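Local coordinates for protein predicted acetamidase/formamidase (Thermoanaerobacter tengcongensis, PDB 3TKK) that probably hydrolyses carbon-nitrogen bonds in linear amides such as formamide or acetamide, and binds zinc and calcium ions, at residues A[134-139]-A[155-160]; A[65-70]-A[174-179]. All blocks are in the same frame, centred on the assembly; numbering follows the deposited sequence.

Contact 1: residues A[134-139]-A[155-160]; sequences IGVIGV and GGNMDT. With CA (calcium ion), chain G.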
loop_
_atom_site.group_PDB
_atom_site.type_symbol
_atom_site.label_atom_id
_atom_site.label_comp_id
_atom_site.label_asym_id
_atom_site.label_seq_id
_atom_site.Cartn_x
_atom_site.Cartn_y
_atom_site.Cartn_z
ATOM N N ILE A 134 -10.893 -13.239 -3.721
ATOM C CA ILE A 134 -10.806 -14.003 -4.934
ATOM C C ILE A 134 -9.473 -13.528 -5.564
ATOM O O ILE A 134 -9.351 -12.302 -5.826
ATOM C CB ILE A 134 -11.992 -13.712 -5.934
ATOM C CG1 ILE A 134 -13.388 -14.150 -5.288
ATOM C CG2 ILE A 134 -11.523 -14.363 -7.338
ATOM C CD1 ILE A 134 -14.655 -13.442 -5.803
ATOM N N GLY A 135 -8.524 -14.426 -5.781
ATOM C CA GLY A 135 -7.228 -14.023 -6.329
ATOM C C GLY A 135 -7.201 -13.866 -7.862
ATOM O O GLY A 135 -6.492 -13.016 -8.389
ATOM N N VAL A 136 -7.909 -14.760 -8.588
ATOM C CA VAL A 136 -7.876 -14.803 -10.059
ATOM C C VAL A 136 -9.341 -14.466 -10.480
ATOM O O VAL A 136 -10.315 -15.165 -10.118
ATOM C CB VAL A 136 -7.519 -16.161 -10.506
ATOM C CG1 VAL A 136 -7.886 -16.419 -11.995
ATOM C CG2 VAL A 136 -5.939 -16.389 -10.385
ATOM N N ILE A 137 -9.511 -13.420 -11.282
ATOM C CA ILE A 137 -10.831 -13.159 -11.801
ATOM C C ILE A 137 -10.633 -12.205 -12.967
ATOM O O ILE A 137 -9.795 -11.284 -12.892
ATOM C CB ILE A 137 -11.808 -12.531 -10.841
ATOM C CG1 ILE A 137 -13.102 -12.215 -11.609
ATOM C CG2 ILE A 137 -11.185 -11.235 -10.142
ATOM C CD1 ILE A 137 -14.349 -11.909 -10.373
ATOM N N GLY A 138 -11.270 -12.512 -14.102
ATOM C CA GLY A 138 -10.956 -11.763 -15.331
ATOM C C GLY A 138 -11.865 -12.114 -16.483
ATOM O O GLY A 138 -12.703 -13.036 -16.397
ATOM N N VAL A 139 -11.669 -11.427 -17.594
ATOM C CA VAL A 139 -12.327 -11.736 -18.839
ATOM C C VAL A 139 -11.237 -12.017 -19.881
ATOM O O VAL A 139 -10.068 -11.912 -19.595
ATOM C CB VAL A 139 -13.097 -10.486 -19.308
ATOM C CG1 VAL A 139 -14.112 -10.054 -18.237
ATOM C CG2 VAL A 139 -12.018 -9.251 -19.625
ATOM N N GLY A 155 -7.697 -8.509 -16.221
ATOM C CA GLY A 155 -7.813 -9.063 -14.905
ATOM C C GLY A 155 -6.912 -10.270 -14.801
ATOM O O GLY A 155 -5.764 -10.198 -15.172
ATOM N N GLY A 156 -7.407 -11.366 -14.265
ATOM C CA GLY A 156 -6.545 -12.584 -14.110
ATOM C C GLY A 156 -5.979 -12.627 -12.673
ATOM O O GLY A 156 -6.687 -12.339 -11.749
ATOM N N ASN A 157 -4.699 -12.908 -12.510
ATOM C CA ASN A 157 -4.158 -13.234 -11.146
ATOM C C ASN A 157 -3.668 -11.923 -10.516
ATOM O O ASN A 157 -2.458 -11.653 -10.374
ATOM C CB ASN A 157 -2.957 -14.150 -11.302
ATOM C CG ASN A 157 -2.474 -14.734 -9.977
ATOM O OD1 ASN A 157 -3.154 -14.746 -8.976
ATOM N ND2 ASN A 157 -1.234 -15.228 -9.992
ATOM N N MET A 158 -4.614 -11.146 -10.119
ATOM C CA MET A 158 -4.354 -9.849 -9.534
ATOM C C MET A 158 -4.131 -9.877 -7.991
ATOM O O MET A 158 -3.710 -8.861 -7.473
ATOM C CB MET A 158 -5.539 -8.925 -9.816
ATOM C CG MET A 158 -5.916 -8.726 -11.232
ATOM S SD MET A 158 -7.257 -7.524 -11.472
ATOM C CE MET A 158 -8.601 -8.653 -11.158
ATOM N N ASP A 159 -4.535 -10.973 -7.288
ATOM C CA ASP A 159 -4.311 -11.200 -5.835
ATOM C C ASP A 159 -4.501 -9.903 -5.107
ATOM O O ASP A 159 -3.631 -9.409 -4.323
ATOM C CB ASP A 159 -2.958 -11.819 -5.491
ATOM C CG ASP A 159 -2.850 -13.325 -5.909
ATOM O OD1 ASP A 159 -3.842 -14.069 -6.106
ATOM O OD2 ASP A 159 -1.734 -13.708 -6.311
ATOM N N THR A 160 -5.720 -9.389 -5.279
ATOM C CA THR A 160 -6.136 -8.158 -4.639
ATOM C C THR A 160 -7.112 -8.339 -3.471
ATOM O O THR A 160 -8.223 -8.852 -3.689
ATOM C CB THR A 160 -6.685 -7.192 -5.768
ATOM O OG1 THR A 160 -5.577 -6.827 -6.660
ATOM C CG2 THR A 160 -7.285 -5.961 -5.086
HETATM CA CA CA G . -2.782 -15.932 -7.043
HETATM O O HOH W 1 -7.651 -10.722 -7.040
HETATM O O HOH W 2 -0.383 -16.223 -7.512
HETATM O O HOH W 3 -1.903 -16.985 -4.950
HETATM O O HOH W 4 -2.291 -18.072 -8.218
#
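Val136 lays its CG2 methyl beside the amide of Asn157, crossing it at a slant with CG2 3.5 Å from OD1. With CG anti to the backbone N (chi1 -170°), the Asn157 amide reaches past this methyl to the calcium ion, which OD1 binds at 2.3 Å; ND2 is held by the carbonyl of Gly149 and by a water that is itself a calcium ligand, which fixes the rotation of the amide. The Asp159 carboxylate grips the same ion with both oxygens, while its OD1 lies 3.4 Å from Gly135 CA, where a side chain on Gly135 would collide with it. Met158 is bent at its last torsion (chi3 -83°), bringing CE to 3.8 Å from Ile137 CG2 and close to the Ile137 carbonyl. Between the two backbones, Ile137 and Gly156 exchange both bonds of an antiparallel hydrogen-bonded pair, and Gly156 O also accepts from Met158 N on the other face of its carbonyl. Asp159 N then donates to Gly135 O at 3.0 Å. One water joins the carbonyls of Ile134 and Gly135 to Thr160 N. Asp184 and three waters complete the calcium shell, and Asp184 is also a zinc ligand: a strand end turning into a metal-binding loop at the dinuclear calcium-zinc site of this acetamidase/formamidase family protein.

Contact 2: residues A[65-70]-A[174-179]; sequences PIFVEG and FVEGAL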
loop_
_atom_site.group_PDB
_atom_site.type_symbol
_atom_site.label_atom_id
_atom_site.label_comp_id
_atom_site.label_asym_id
_atom_site.label_seq_id
_atom_site.Cartn_x
_atom_site.Cartn_y
_atom_site.Cartn_z
ATOM N N PRO A 65 -15.346 -20.368 -18.923
ATOM C CA PRO A 65 -15.765 -18.973 -18.898
ATOM C C PRO A 65 -17.271 -18.813 -19.022
ATOM O O PRO A 65 -17.991 -19.711 -19.470
ATOM C CB PRO A 65 -15.022 -18.352 -20.116
ATOM C CG PRO A 65 -14.637 -19.547 -20.992
ATOM C CD PRO A 65 -14.972 -20.838 -20.258
ATOM N N ILE A 66 -17.764 -17.722 -18.485
ATOM C CA ILE A 66 -19.167 -17.375 -18.597
ATOM C C ILE A 66 -19.365 -16.328 -19.716
ATOM O O ILE A 66 -18.749 -15.254 -19.703
ATOM C CB ILE A 66 -19.549 -16.734 -17.266
ATOM C CG1 ILE A 66 -19.287 -17.755 -16.131
ATOM C CG2 ILE A 66 -21.005 -16.153 -17.311
ATOM C CD1 ILE A 66 -19.177 -17.020 -14.647
ATOM N N PHE A 67 -20.193 -16.662 -20.692
ATOM C CA PHE A 67 -20.526 -15.716 -21.758
ATOM C C PHE A 67 -21.687 -14.918 -21.254
ATOM O O PHE A 67 -22.698 -15.508 -20.799
ATOM C CB PHE A 67 -20.893 -16.515 -23.010
ATOM C CG PHE A 67 -21.146 -15.718 -24.179
ATOM C CD1 PHE A 67 -20.162 -15.593 -25.208
ATOM C CD2 PHE A 67 -22.342 -15.038 -24.307
ATOM C CE1 PHE A 67 -20.416 -14.862 -26.357
ATOM C CE2 PHE A 67 -22.626 -14.253 -25.458
ATOM C CZ PHE A 67 -21.685 -14.195 -26.522
ATOM N N VAL A 68 -21.545 -13.580 -21.298
ATOM C CA VAL A 68 -22.551 -12.719 -20.778
ATOM C C VAL A 68 -23.181 -12.040 -21.970
ATOM O O VAL A 68 -22.553 -11.257 -22.613
ATOM C CB VAL A 68 -21.952 -11.647 -19.799
ATOM C CG1 VAL A 68 -23.050 -10.647 -19.392
ATOM C CG2 VAL A 68 -21.338 -12.421 -18.546
ATOM N N GLU A 69 -24.427 -12.363 -22.261
ATOM C CA GLU A 69 -25.125 -11.764 -23.411
ATOM C C GLU A 69 -25.150 -10.245 -23.378
ATOM O O GLU A 69 -25.555 -9.721 -22.385
ATOM C CB GLU A 69 -26.572 -12.305 -23.534
ATOM C CG GLU A 69 -26.499 -13.674 -24.238
ATOM C CD GLU A 69 -27.816 -14.428 -24.381
ATOM O OE1 GLU A 69 -28.916 -13.904 -24.108
ATOM O OE2 GLU A 69 -27.707 -15.600 -24.773
ATOM N N GLY A 70 -24.819 -9.593 -24.512
ATOM C CA GLY A 70 -24.963 -8.114 -24.650
ATOM C C GLY A 70 -23.600 -7.471 -24.439
ATOM O O GLY A 70 -23.394 -6.273 -24.759
ATOM N N PHE A 174 -13.069 -7.038 -23.838
ATOM C CA PHE A 174 -12.255 -7.154 -25.022
ATOM C C PHE A 174 -12.912 -7.973 -26.113
ATOM O O PHE A 174 -12.611 -7.756 -27.269
ATOM C CB PHE A 174 -10.853 -7.634 -24.659
ATOM C CG PHE A 174 -10.166 -6.671 -23.676
ATOM C CD1 PHE A 174 -9.680 -5.436 -24.123
ATOM C CD2 PHE A 174 -10.109 -6.957 -22.350
ATOM C CE1 PHE A 174 -9.107 -4.559 -23.258
ATOM C CE2 PHE A 174 -9.560 -6.071 -21.442
ATOM C CZ PHE A 174 -9.037 -4.882 -21.862
ATOM N N VAL A 175 -13.802 -8.917 -25.752
ATOM C CA VAL A 175 -14.429 -9.785 -26.716
ATOM C C VAL A 175 -15.864 -9.957 -26.389
ATOM O O VAL A 175 -16.325 -9.871 -25.235
ATOM C CB VAL A 175 -13.816 -11.197 -26.797
ATOM C CG1 VAL A 175 -12.310 -11.113 -26.808
ATOM C CG2 VAL A 175 -14.219 -11.963 -25.597
ATOM N N GLU A 176 -16.580 -10.242 -27.442
ATOM C CA GLU A 176 -18.003 -10.523 -27.375
ATOM C C GLU A 176 -18.322 -11.520 -26.260
ATOM O O GLU A 176 -17.710 -12.582 -26.212
ATOM C CB GLU A 176 -18.456 -11.062 -28.748
ATOM C CG GLU A 176 -19.926 -11.212 -28.926
ATOM C CD GLU A 176 -20.671 -9.874 -29.137
ATOM O OE1 GLU A 176 -20.062 -8.922 -29.598
ATOM O OE2 GLU A 176 -21.875 -9.764 -28.811
ATOM N N GLY A 177 -19.275 -11.176 -25.407
ATOM C CA GLY A 177 -19.766 -12.016 -24.311
ATOM C C GLY A 177 -18.786 -11.945 -23.083
ATOM O O GLY A 177 -19.016 -12.565 -22.116
ATOM N N ALA A 178 -17.705 -11.160 -23.206
ATOM C CA ALA A 178 -16.674 -10.898 -22.205
ATOM C C ALA A 178 -15.903 -12.171 -21.838
ATOM O O ALA A 178 -14.742 -12.072 -21.632
ATOM C CB ALA A 178 -17.316 -10.226 -20.873
ATOM N N LEU A 179 -16.566 -13.299 -21.534
ATOM C CA LEU A 179 -15.879 -14.550 -21.076
ATOM C C LEU A 179 -15.225 -14.399 -19.690
ATOM O O LEU A 179 -13.970 -14.336 -19.510
ATOM C CB LEU A 179 -14.851 -15.013 -22.117
ATOM C CG LEU A 179 -15.488 -15.353 -23.525
ATOM C CD1 LEU A 179 -14.426 -15.797 -24.529
ATOM C CD2 LEU A 179 -16.622 -16.478 -23.640
#
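The Phe67 ring carries Gly177 on one face: Gly177 CA stands over the ring centre, 3.5 Å from the centroid and 9° off the normal, a CH-pi contact. At the edge, near the ring plane, Leu179 CD2 meets Phe67 CD1 at 4.0 Å. The Glu176 carbonyl oxygen comes in obliquely toward Phe67 CE1. Phe67 CG is anti to its own nitrogen (chi1 -175°), a torsion that swings the ring against the turn although the side chain sets out along its flank. The ring face lies so close to Gly177 CA that a CB there would run into it, and the positive phi of Gly177, at the third position of a type II turn from Val175 to Ala178, also suits glycine. The same glycine offers its carbonyl to the strand: Val68 N donates to Gly177 O at 2.8 Å in a nearly straight bond (168°), and Leu179 N shares that acceptor. Further along, Pro65 CB rests on Leu179 CB at 3.9 Å. Leu179 CA lies 3.3 Å from Ile66 O in a CA-H...O contact. The carboxylate of Glu176 turns to Lys72 in a salt bridge. Replacing Phe67 with an alanine would probably leave Gly177 CA without its aromatic cover and Leu179 CD2 without its neighbour, opening a gap beside the turn. The chemistry is mainly apolar and backbone-made: a short, nearly straight hydrogen bond joins the turn to strand 62-69, and the aromatic ring packs on backbone at the glycine.

Overall arrangement
The two contacts have centres about 16 Å apart and meet through Val139, whose CB lies 3.3 Å from Ala178 O and whose CG2 is 4.0 Å from Phe174 CD2. Both reach the same mixed sheet, in which strand 180-186 pairs with strands 62-69 (contact 2) and 133-138 (contact 1). Contact 1, nested within the chain loop that contact 2 closes, has its centre about 3 Å from that of the chain and supplies two calcium-binding residues, the Asp159 side chain lying about 4 Å from the zinc ion; the centre of contact 2 is about 18 Å from that of the chain, away from the metals. Strand 180-186 runs from contact 2 to Asp184 and His186 at the metal site.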